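Local coordinates for protein putative thiosulfate sulfurtransferase YNJE (Escherichia coli, PDB 2WLR) that catalyses transfer of sulfur from thiosulfate to cyanide, giving thiocyanate and sulfite, as a periplasmic monomer built from rhodanese domains, at residues H132-Q135 / E139-A142; E189-M194 / M223-V228; V291-W296 / T328-F333. One frame throughout, in Å; residues are numbered along the deposited sequence.

Interaction 1: residues H132-Q135 / E139-A142; sequences HDLQ and EVTA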
loop_
_atom_site.group_PDB
_atom_site.type_symbol
_atom_site.label_atom_id
_atom_site.label_comp_id
_atom_site.label_asym_id
_atom_site.label_seq_id
_atom_site.Cartn_x
_atom_site.Cartn_y
_atom_site.Cartn_z
ATOM N N HIS A 132 10.061 -15.282 -4.299
ATOM C CA HIS A 132 10.427 -16.635 -4.685
ATOM C C HIS A 132 11.938 -16.708 -4.952
ATOM O O HIS A 132 12.622 -17.603 -4.435
ATOM C CB HIS A 132 9.606 -17.079 -5.877
ATOM C CG HIS A 132 9.955 -18.443 -6.353
ATOM N ND1 HIS A 132 9.737 -19.576 -5.601
ATOM C CD2 HIS A 132 10.526 -18.853 -7.505
ATOM C CE1 HIS A 132 10.153 -20.632 -6.278
ATOM N NE2 HIS A 132 10.651 -20.220 -7.430
ATOM N N ASP A 133 12.459 -15.786 -5.737
ATOM C CA ASP A 133 13.902 -15.771 -6.025
ATOM C C ASP A 133 14.723 -15.665 -4.744
ATOM O O ASP A 133 15.731 -16.379 -4.599
ATOM C CB ASP A 133 14.289 -14.628 -6.982
ATOM C CG ASP A 133 13.750 -14.811 -8.393
ATOM O OD1 ASP A 133 13.372 -15.929 -8.766
ATOM O OD2 ASP A 133 13.690 -13.801 -9.128
ATOM N N LEU A 134 14.326 -14.802 -3.812
ATOM C CA LEU A 134 15.006 -14.692 -2.520
ATOM C C LEU A 134 15.044 -16.044 -1.826
ATOM O O LEU A 134 16.093 -16.500 -1.392
ATOM C CB LEU A 134 14.301 -13.683 -1.627
ATOM C CG LEU A 134 14.879 -13.480 -0.225
ATOM C CD1 LEU A 134 16.192 -12.775 -0.305
ATOM C CD2 LEU A 134 13.884 -12.742 0.667
ATOM N N GLN A 135 13.890 -16.700 -1.743
ATOM C CA GLN A 135 13.785 -17.997 -1.070
ATOM C C GLN A 135 14.640 -19.068 -1.710
ATOM O O GLN A 135 15.064 -20.038 -1.048
ATOM C CB GLN A 135 12.336 -18.478 -1.079
ATOM C CG GLN A 135 11.402 -17.655 -0.255
ATOM C CD GLN A 135 9.923 -18.035 -0.438
ATOM O OE1 GLN A 135 9.528 -18.677 -1.416
ATOM N NE2 GLN A 135 9.099 -17.616 0.509
ATOM N N GLU A 139 20.377 -14.019 -6.222
ATOM C CA GLU A 139 20.624 -12.595 -6.037
ATOM C C GLU A 139 19.399 -11.820 -6.501
ATOM O O GLU A 139 18.916 -12.037 -7.607
ATOM C CB GLU A 139 21.843 -12.118 -6.834
ATOM C CG GLU A 139 22.278 -10.713 -6.501
ATOM C CD GLU A 139 23.490 -10.240 -7.292
ATOM O OE1 GLU A 139 24.205 -11.063 -7.900
ATOM O OE2 GLU A 139 23.730 -9.020 -7.298
ATOM N N VAL A 140 18.919 -10.920 -5.650
ATOM C CA VAL A 140 17.797 -10.035 -5.966
ATOM C C VAL A 140 18.142 -8.617 -5.630
ATOM O O VAL A 140 19.011 -8.340 -4.796
ATOM C CB VAL A 140 16.520 -10.453 -5.175
ATOM C CG1 VAL A 140 16.109 -11.899 -5.478
ATOM C CG2 VAL A 140 16.730 -10.244 -3.672
ATOM N N THR A 141 17.432 -7.692 -6.268
ATOM C CA THR A 141 17.516 -6.283 -5.962
ATOM C C THR A 141 17.099 -6.038 -4.516
ATOM O O THR A 141 16.142 -6.672 -4.042
ATOM C CB THR A 141 16.583 -5.476 -6.883
ATOM O OG1 THR A 141 16.938 -5.706 -8.249
ATOM C CG2 THR A 141 16.607 -3.993 -6.611
ATOM N N ALA A 142 17.783 -5.129 -3.841
ATOM C CA ALA A 142 17.408 -4.711 -2.478
ATOM C C ALA A 142 17.243 -5.918 -1.569
ATOM O O ALA A 142 16.277 -6.062 -0.824
ATOM C CB ALA A 142 16.139 -3.869 -2.528
#
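Asp133 and Leu134, neighbours near the end of helix 128-135, both pack on Val140 of the loop that follows. Asp133 comes first. Its CB bond points toward the loop, and CB lies 3.6 Å from Val140 CG1. The methylene does the touching. The carboxylate has a different partner, as OD1 of Asp133 is hydrogen-bonded to Gln129 NE2 one turn back on the same helix. Leu134 follows and meets Val140 at two points. Its backbone N is 3.8 Å from Val140 CG1, which therefore sits against the helix backbone between the two residues. Its CD1 is 4.2 Å from Val140 CG2, a looser methyl-to-methyl contact. Val140 has CG1 anti to its own carbonyl carbon (chi1 -58°), which sends that methyl to the helix and leaves CG2 for the leucine. Leu134 also touches Pro144 and Trp148, the latter on strand 148-154. The contact sets Val140 against the last turn of the helix, which leads through this loop into strand 148-154 of the five-stranded parallel sheet. No hydrogen bond or salt bridge joins the two segments. Their association here rests on van der Waals contact and burial of the valine.

Interaction 2: residues E189-M194 / M223-V228; sequences EQLKAM and MLYAGV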
loop_
_atom_site.group_PDB
_atom_site.type_symbol
_atom_site.label_atom_id
_atom_site.label_comp_id
_atom_site.label_asym_id
_atom_site.label_seq_id
_atom_site.Cartn_x
_atom_site.Cartn_y
_atom_site.Cartn_z
ATOM N N GLU A 189 6.323 -4.728 26.466
ATOM C CA GLU A 189 6.808 -6.015 26.975
ATOM C C GLU A 189 6.201 -7.207 26.244
ATOM O O GLU A 189 6.851 -8.245 26.019
ATOM C CB GLU A 189 6.487 -6.233 28.483
ATOM C CG GLU A 189 6.471 -5.151 29.517
ATOM C CD GLU A 189 5.331 -4.121 29.432
ATOM O OE1 GLU A 189 4.286 -4.170 30.165
ATOM O OE2 GLU A 189 5.574 -3.178 28.697
ATOM N N GLN A 190 4.900 -7.138 25.965
ATOM C CA GLN A 190 4.252 -8.175 25.178
ATOM C C GLN A 190 4.754 -8.176 23.732
ATOM O O GLN A 190 4.937 -9.246 23.158
ATOM C CB GLN A 190 2.718 -8.080 25.224
ATOM C CG GLN A 190 2.129 -8.445 26.570
ATOM C CD GLN A 190 2.242 -9.921 26.945
ATOM O OE1 GLN A 190 1.881 -10.313 28.070
ATOM N NE2 GLN A 190 2.714 -10.738 26.031
ATOM N N LEU A 191 5.012 -7.015 23.144
ATOM C CA LEU A 191 5.636 -6.990 21.816
ATOM C C LEU A 191 7.003 -7.660 21.815
ATOM O O LEU A 191 7.343 -8.408 20.911
ATOM C CB LEU A 191 5.762 -5.559 21.267
ATOM C CG LEU A 191 4.433 -4.857 20.951
ATOM C CD1 LEU A 191 4.746 -3.437 20.463
ATOM C CD2 LEU A 191 3.601 -5.594 19.942
ATOM N N LYS A 192 7.798 -7.367 22.832
ATOM C CA LYS A 192 9.091 -8.011 23.000
ATOM C C LYS A 192 8.947 -9.516 23.025
ATOM O O LYS A 192 9.715 -10.234 22.382
ATOM C CB LYS A 192 9.721 -7.525 24.292
ATOM C CG LYS A 192 11.126 -7.971 24.605
ATOM C CD LYS A 192 11.496 -7.401 25.978
ATOM C CE LYS A 192 12.962 -7.525 26.252
ATOM N NZ LYS A 192 13.336 -8.903 26.509
ATOM N N ALA A 193 7.943 -10.038 23.718
ATOM C CA ALA A 193 7.761 -11.480 23.765
ATOM C C ALA A 193 7.374 -12.024 22.395
ATOM O O ALA A 193 7.833 -13.081 21.972
ATOM C CB ALA A 193 6.698 -11.846 24.828
HETATM N N MSE A 194 6.491 -11.312 21.715
HETATM C CA MSE A 194 6.016 -11.749 20.409
HETATM C C MSE A 194 7.167 -11.819 19.402
HETATM O O MSE A 194 7.308 -12.777 18.651
HETATM C CB MSE A 194 4.910 -10.770 19.950
HETATM C CG MSE A 194 4.306 -11.040 18.540
HETATM SE SE MSE A 194 5.364 -10.276 17.087
HETATM C CE MSE A 194 5.141 -8.358 17.406
HETATM N N MSE A 223 5.479 -3.467 14.287
HETATM C CA MSE A 223 6.897 -3.868 14.306
HETATM C C MSE A 223 7.838 -2.713 14.071
HETATM O O MSE A 223 8.913 -2.634 14.699
HETATM C CB MSE A 223 7.170 -4.959 13.286
HETATM C CG MSE A 223 6.561 -6.276 13.681
HETATM SE SE MSE A 223 7.129 -7.681 12.471
HETATM C CE MSE A 223 6.208 -9.162 13.436
ATOM N N LEU A 224 7.469 -1.785 13.178
ATOM C CA LEU A 224 8.314 -0.610 12.908
ATOM C C LEU A 224 8.385 0.265 14.171
ATOM O O LEU A 224 9.445 0.738 14.551
ATOM C CB LEU A 224 7.796 0.198 11.722
ATOM C CG LEU A 224 8.077 -0.441 10.373
ATOM C CD1 LEU A 224 7.198 0.248 9.322
ATOM C CD2 LEU A 224 9.536 -0.353 9.954
ATOM N N TYR A 225 7.246 0.470 14.821
ATOM C CA TYR A 225 7.205 1.148 16.098
ATOM C C TYR A 225 8.169 0.498 17.097
ATOM O O TYR A 225 8.943 1.197 17.778
ATOM C CB TYR A 225 5.763 1.122 16.642
ATOM C CG TYR A 225 5.633 1.313 18.115
ATOM C CD1 TYR A 225 5.575 2.575 18.661
ATOM C CD2 TYR A 225 5.554 0.218 18.958
ATOM C CE1 TYR A 225 5.461 2.758 20.050
ATOM C CE2 TYR A 225 5.465 0.381 20.332
ATOM C CZ TYR A 225 5.403 1.655 20.868
ATOM O OH TYR A 225 5.308 1.791 22.257
ATOM N N ALA A 226 8.110 -0.825 17.211
ATOM C CA ALA A 226 8.916 -1.554 18.181
ATOM C C ALA A 226 10.407 -1.363 17.940
ATOM O O ALA A 226 11.183 -1.264 18.871
ATOM C CB ALA A 226 8.564 -2.999 18.159
ATOM N N GLY A 227 10.779 -1.359 16.674
ATOM C CA GLY A 227 12.160 -1.156 16.264
ATOM C C GLY A 227 12.711 -2.136 15.265
ATOM O O GLY A 227 13.919 -2.153 15.072
ATOM N N VAL A 228 11.886 -2.944 14.606
ATOM C CA VAL A 228 12.358 -3.751 13.464
ATOM C C VAL A 228 12.693 -2.766 12.330
ATOM O O VAL A 228 11.845 -2.002 11.909
ATOM C CB VAL A 228 11.341 -4.821 12.999
ATOM C CG1 VAL A 228 11.945 -5.692 11.878
ATOM C CG2 VAL A 228 10.884 -5.710 14.152
#
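Leu191 has CG anti to its carbonyl carbon (chi1 -67°), while Tyr225 has CG anti to its backbone N (chi1 158°). These turns bring Leu191 CD1 up to the tyrosine ring. The methyl comes in at the ring edge, near the ring plane, 3.9 Å from Tyr225 CE2. It lies almost as close to Tyr225 CD2, at 4.0 Å, so it faces the CD2-CE2 side of the ring. The two side chains cross at about a right angle. The same Leu191 CD1 reaches Ala226 CB at 4.5 Å, a looser touch. The second meeting is between two selenomethionines. Met194 is bent at chi2 and chi3, whereas Met223 is extended beyond CG. The long arm of Met223 carries its CE to within 3.9 Å of Met194 SE. The methyl group of Met194 is near too, with its CE 4.2 Å from Met223 CE.

All five touching residues are buried. They join helix 188-197 to the C-terminal end of helix 213-226 in the second rhodanese domain. This domain has the alpha/beta fold of the family, with helices packed about a parallel sheet. Met223 also touches Val231 on strand 231-234, which carries the contact on to the sheet. Helix 213-226 ends right beside the contact. Gly227 leaves it with a positive phi of 131°. Met223 O accepts from both Gly227 N and Val228 N, each at 3.0 Å, from opposite faces of its plane. Beyond the apolar edge of Tyr225, its OH hydrogen-bonds with Asp188 OD1, just ahead of Glu189. This gives the tyrosine a polar tie to the beginning of the same helix that Leu191 packs from.

Interaction 3: residues V291-W296 / T328-F333; sequences VSIRSW and THMEDF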
loop_
_atom_site.group_PDB
_atom_site.type_symbol
_atom_site.label_atom_id
_atom_site.label_comp_id
_atom_site.label_asym_id
_atom_site.label_seq_id
_atom_site.Cartn_x
_atom_site.Cartn_y
_atom_site.Cartn_z
ATOM N N VAL A 291 -6.107 12.061 9.645
ATOM C CA VAL A 291 -6.708 11.552 8.411
ATOM C C VAL A 291 -7.535 10.307 8.658
ATOM O O VAL A 291 -7.027 9.258 9.099
ATOM C CB VAL A 291 -5.631 11.239 7.359
ATOM C CG1 VAL A 291 -6.246 10.692 6.114
ATOM C CG2 VAL A 291 -4.800 12.469 7.035
ATOM N N SER A 292 -8.824 10.358 8.333
ATOM C CA SER A 292 -9.728 9.267 8.456
ATOM C C SER A 292 -9.648 8.356 7.243
ATOM O O SER A 292 -9.983 8.749 6.105
ATOM C CB SER A 292 -11.167 9.788 8.554
ATOM O OG SER A 292 -12.067 8.718 8.599
ATOM N N ILE A 293 -9.204 7.118 7.478
ATOM C CA ILE A 293 -9.249 6.049 6.480
ATOM C C ILE A 293 -10.454 5.184 6.801
ATOM O O ILE A 293 -10.362 4.041 7.205
ATOM C CB ILE A 293 -7.914 5.252 6.437
ATOM C CG1 ILE A 293 -6.720 6.207 6.330
ATOM C CG2 ILE A 293 -7.934 4.249 5.286
ATOM C CD1 ILE A 293 -6.742 7.044 5.080
ATOM N N ARG A 294 -11.609 5.804 6.608
ATOM C CA ARG A 294 -12.889 5.173 6.834
ATOM C C ARG A 294 -13.756 5.328 5.605
ATOM O O ARG A 294 -13.543 6.264 4.823
ATOM C CB ARG A 294 -13.549 5.773 8.080
ATOM C CG ARG A 294 -12.748 5.508 9.350
ATOM C CD ARG A 294 -13.349 6.148 10.620
ATOM N NE ARG A 294 -14.589 5.493 11.004
ATOM C CZ ARG A 294 -15.580 6.083 11.680
ATOM N NH1 ARG A 294 -15.512 7.368 11.991
ATOM N NH2 ARG A 294 -16.670 5.379 11.984
ATOM N N SER A 295 -14.683 4.404 5.400
ATOM C CA SER A 295 -15.579 4.476 4.226
ATOM C C SER A 295 -16.403 5.747 4.347
ATOM O O SER A 295 -16.620 6.244 5.453
ATOM C CB SER A 295 -16.479 3.255 4.141
ATOM O OG SER A 295 -17.383 3.189 5.244
ATOM N N TRP A 296 -16.874 6.259 3.227
ATOM C CA TRP A 296 -17.697 7.466 3.260
ATOM C C TRP A 296 -18.938 7.337 4.203
ATOM O O TRP A 296 -19.194 8.269 4.958
ATOM C CB TRP A 296 -18.088 7.885 1.821
ATOM C CG TRP A 296 -18.697 9.220 1.763
ATOM C CD1 TRP A 296 -20.012 9.510 1.518
ATOM C CD2 TRP A 296 -18.034 10.460 1.935
ATOM N NE1 TRP A 296 -20.186 10.853 1.539
ATOM C CE2 TRP A 296 -18.997 11.476 1.782
ATOM C CE3 TRP A 296 -16.706 10.827 2.204
ATOM C CZ2 TRP A 296 -18.678 12.813 1.902
ATOM C CZ3 TRP A 296 -16.398 12.148 2.324
ATOM C CH2 TRP A 296 -17.383 13.141 2.175
ATOM N N THR A 328 -14.292 -3.065 5.865
ATOM C CA THR A 328 -13.340 -4.157 5.668
ATOM C C THR A 328 -12.699 -4.177 4.265
ATOM O O THR A 328 -12.059 -5.164 3.899
ATOM C CB THR A 328 -13.993 -5.521 5.951
ATOM O OG1 THR A 328 -15.243 -5.610 5.256
ATOM C CG2 THR A 328 -14.232 -5.702 7.442
ATOM N N HIS A 329 -12.845 -3.089 3.511
ATOM C CA HIS A 329 -12.307 -3.003 2.143
ATOM C C HIS A 329 -11.555 -1.704 1.935
ATOM O O HIS A 329 -11.752 -0.718 2.641
ATOM C CB HIS A 329 -13.433 -3.136 1.113
ATOM C CG HIS A 329 -14.020 -4.511 1.052
ATOM N ND1 HIS A 329 -15.039 -4.924 1.887
ATOM C CD2 HIS A 329 -13.713 -5.577 0.275
ATOM C CE1 HIS A 329 -15.336 -6.184 1.618
ATOM N NE2 HIS A 329 -14.553 -6.602 0.640
HETATM N N MSE A 330 -10.681 -1.736 0.932
HETATM C CA MSE A 330 -9.748 -0.639 0.667
HETATM C C MSE A 330 -9.593 -0.367 -0.821
HETATM O O MSE A 330 -8.508 -0.031 -1.310
HETATM C CB MSE A 330 -8.371 -0.936 1.350
HETATM C CG MSE A 330 -8.358 -0.763 2.904
HETATM SE SE MSE A 330 -8.581 1.060 3.304
HETATM C CE MSE A 330 -6.732 1.479 3.195
ATOM N N GLU A 331 -10.708 -0.399 -1.550
ATOM C CA GLU A 331 -10.651 -0.246 -3.001
ATOM C C GLU A 331 -10.007 1.032 -3.531
ATOM O O GLU A 331 -9.391 1.005 -4.613
ATOM C CB GLU A 331 -12.055 -0.351 -3.640
ATOM C CG GLU A 331 -12.759 -1.670 -3.468
ATOM C CD GLU A 331 -13.702 -1.664 -2.283
ATOM O OE1 GLU A 331 -13.445 -0.924 -1.294
ATOM O OE2 GLU A 331 -14.705 -2.424 -2.328
ATOM N N ASP A 332 -10.108 2.134 -2.792
ATOM C CA ASP A 332 -9.564 3.406 -3.255
ATOM C C ASP A 332 -8.066 3.401 -3.319
ATOM O O ASP A 332 -7.487 4.305 -3.865
ATOM C CB ASP A 332 -10.024 4.584 -2.377
ATOM C CG ASP A 332 -11.531 4.762 -2.346
ATOM O OD1 ASP A 332 -12.166 4.414 -3.354
ATOM O OD2 ASP A 332 -12.087 5.270 -1.327
ATOM N N PHE A 333 -7.439 2.408 -2.702
ATOM C CA PHE A 333 -5.992 2.326 -2.700
ATOM C C PHE A 333 -5.437 1.226 -3.590
ATOM O O PHE A 333 -4.201 1.071 -3.634
ATOM C CB PHE A 333 -5.543 2.144 -1.267
ATOM C CG PHE A 333 -5.700 3.390 -0.463
ATOM C CD1 PHE A 333 -4.704 4.361 -0.476
ATOM C CD2 PHE A 333 -6.838 3.597 0.287
ATOM C CE1 PHE A 333 -4.874 5.542 0.250
ATOM C CE2 PHE A 333 -6.983 4.788 1.024
ATOM C CZ PHE A 333 -5.991 5.729 0.990
#
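Ile293 and Met330 meet with their side chains crossing at about a right angle. The branch methyl of the isoleucine does the touching. Its CG2 is anti to the backbone N and faces the end of the selenomethionine, 3.7 Å from Met330 CE. Selenium is nearly as close, with Met330 SE 3.8 Å from Ile293 CG2. One methyl therefore rests against both terminal atoms of the partner. Met330 gets there by folding. Bends at chi2 (-68°) and chi3 (-87°) curl its end back toward the isoleucine.

The other branch of Ile293 serves Phe333. CD1 of Ile293 approaches the ring obliquely and lies 4.4 Å from Phe333 CZ, a loose contact. Ile293 thus splits its two arms between residues three apart on the other segment. Those residues are linked by a backbone hydrogen bond, Phe333 N to Met330 O, at 3.0 Å. It closes the turn that leads through the short 3-10 segment 331-333. Across the two segments the contact is wholly apolar. All three side chains are buried, and helix 369-380 packs on each of them. Ile293 and Phe333 touch Thr374, and Met330 touches Arg370 and Glu373.

Ile293 directly follows strand 288-292, a strand of the parallel sheet in the third rhodanese domain. Its backbone also hydrogen-bonds with that of Tyr364, next to the active-site Cys365, which forms the persulfide intermediate. The side chain of Arg370, by similarity a substrate-binding residue, lies about 4 Å from that of Met330. In this rhodanese domain, Ile293 and the loop ahead of helix 343-351 both pack on helix 369-380, which follows the catalytic Cys365, so the apolar cluster lies beside the active site.

How the interactions relate
From the N terminus the contacts come in series, and none nests in or crosses another. Interaction 1 closes a short turn, with three residues between its segments, between helix 128-135 and the loop before strand 148-154. Interaction 2 closes a longer loop of 28 residues and ties helix 188-197 to helix 213-226 in the same domain. Their nearest atoms are about 13 Å apart. Interaction 3 belongs to the third rhodanese domain, where a loop of 31 residues links the end of strand 288-292 to the segment ahead of helix 343-351. It lies on the opposite side of the chain's centre from interaction 1, with centres 32 Å apart.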